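Side-chain contact in protein bicaudal C homolog 1 (Homo sapiens, PDB 6GY4), which probably binds RNA through its KH domains, of which this is the N-terminal one: residues E73-E76 and M77-V81. Sequence-based numbering, arbitrary orientation.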
loop_
_atom_site.group_PDB
_atom_site.type_symbol
_atom_site.label_atom_id
_atom_site.label_comp_id
_atom_site.label_asym_id
_atom_site.label_seq_id
_atom_site.Cartn_x
_atom_site.Cartn_y
_atom_site.Cartn_z
ATOM N N GLU A 73 6.185 3.610 7.251
ATOM C CA GLU A 73 5.114 3.021 8.051
ATOM C C GLU A 73 4.008 2.456 7.171
ATOM O O GLU A 73 3.373 1.458 7.529
ATOM C CB GLU A 73 4.546 4.060 9.014
ATOM C CG GLU A 73 5.508 4.516 10.091
ATOM C CD GLU A 73 5.004 5.738 10.827
ATOM O OE1 GLU A 73 3.974 6.297 10.399
ATOM O OE2 GLU A 73 5.634 6.140 11.828
ATOM N N ALA A 74 3.745 3.091 6.029
ATOM C CA ALA A 74 2.759 2.545 5.105
ATOM C C ALA A 74 3.261 1.255 4.474
ATOM O O ALA A 74 2.486 0.315 4.268
ATOM C CB ALA A 74 2.415 3.578 4.034
ATOM N N LYS A 75 4.561 1.190 4.171
ATOM C CA LYS A 75 5.116 -0.005 3.549
ATOM C C LYS A 75 5.082 -1.195 4.500
ATOM O O LYS A 75 4.796 -2.320 4.078
ATOM C CB LYS A 75 6.543 0.265 3.076
ATOM C CG LYS A 75 7.188 -0.921 2.375
ATOM C CD LYS A 75 8.680 -0.715 2.167
ATOM C CE LYS A 75 9.294 -1.911 1.454
ATOM N NZ LYS A 75 10.781 -1.854 1.422
ATOM N N GLU A 76 5.373 -0.971 5.787
ATOM C CA GLU A 76 5.382 -2.084 6.732
ATOM C C GLU A 76 3.991 -2.689 6.883
ATOM O O GLU A 76 3.853 -3.901 7.081
ATOM C CB GLU A 76 5.926 -1.629 8.090
ATOM C CG GLU A 76 4.949 -0.819 8.936
ATOM C CD GLU A 76 5.400 -0.670 10.375
ATOM O OE1 GLU A 76 6.469 -1.213 10.722
ATOM O OE2 GLU A 76 4.684 -0.012 11.161
ATOM N N MET A 77 2.947 -1.860 6.775
ATOM C CA MET A 77 1.581 -2.355 6.914
ATOM C C MET A 77 1.141 -3.102 5.661
ATOM O O MET A 77 0.590 -4.206 5.745
ATOM C CB MET A 77 0.627 -1.193 7.205
ATOM C CG MET A 77 0.924 -0.406 8.480
ATOM S SD MET A 77 -0.097 1.081 8.611
ATOM C CE MET A 77 0.691 1.941 9.974
ATOM N N ILE A 78 1.374 -2.507 4.489
ATOM C CA ILE A 78 0.981 -3.134 3.230
ATOM C C ILE A 78 1.697 -4.465 3.047
ATOM O O ILE A 78 1.083 -5.468 2.659
ATOM C CB ILE A 78 1.258 -2.174 2.057
ATOM C CG1 ILE A 78 0.404 -0.910 2.195
ATOM C CG2 ILE A 78 1.001 -2.861 0.723
ATOM C CD1 ILE A 78 0.856 0.239 1.323
ATOM N N MET A 79 2.999 -4.504 3.342
ATOM C CA MET A 79 3.768 -5.722 3.115
ATOM C C MET A 79 3.361 -6.847 4.055
ATOM O O MET A 79 3.496 -8.021 3.698
ATOM C CB MET A 79 5.262 -5.434 3.246
ATOM C CG MET A 79 5.842 -4.697 2.056
ATOM S SD MET A 79 5.556 -5.594 0.518
ATOM C CE MET A 79 6.512 -7.079 0.812
ATOM N N SER A 80 2.874 -6.525 5.256
ATOM C CA SER A 80 2.434 -7.582 6.160
ATOM C C SER A 80 1.243 -8.332 5.579
ATOM O O SER A 80 1.121 -9.550 5.751
ATOM C CB SER A 80 2.094 -6.997 7.532
ATOM O OG SER A 80 1.096 -5.997 7.429
ATOM N N VAL A 81 0.364 -7.620 4.874
ATOM C CA VAL A 81 -0.782 -8.250 4.227
ATOM C C VAL A 81 -0.386 -8.849 2.884
ATOM O O VAL A 81 -0.666 -10.020 2.607
ATOM C CB VAL A 81 -1.925 -7.233 4.074
ATOM C CG1 VAL A 81 -3.031 -7.804 3.200
ATOM C CG2 VAL A 81 -2.471 -6.837 5.441
#
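K75 leaves the helix with its chain stretched out from chi1 (-178°) onward and runs beside M79, whose CG stands anti to its own carbonyl carbon (chi1 -75°). The two side chains point the same way, one turn apart, and CG of K75 meets CG of M79 at 4.0 Å. Beyond that touch they part: M79 bends at both of its next two bonds, whereas K75 continues straight to a salt bridge with E5. The backbone between them is tied by M79 N donating to K75 O at 2.9 Å, and CB and CG of M79 both lie against the same oxygen. Both residues belong to the C-terminal helix 68-81 of a type I KH fold, which packs with helix 32-40 against the three-stranded antiparallel sheet; K75 and M79 rest on F7 of the edge strand 2-8. I78 and A74 occupy the buried side of this helix. I78 N bonds A74 O at 3.0 Å, nearly straight at hydrogen, and CG1 of I78 also packs against that carbonyl oxygen, while both side chains reach I36 of helix 32-40. M77, further round, lays its CG on E73 O at 3.2 Å, with SD and CE of the extended chain staying near the same oxygen. The aliphatic part of E76 crosses M77 at an angle, CG to CG 4.1 Å. The bonds from M77 N to E73 O and from S80 N to E76 O are both weak, but S80 turns its hydroxyl back along the helix, OG donating to M77 O in a short hydrogen bond of 2.5 Å.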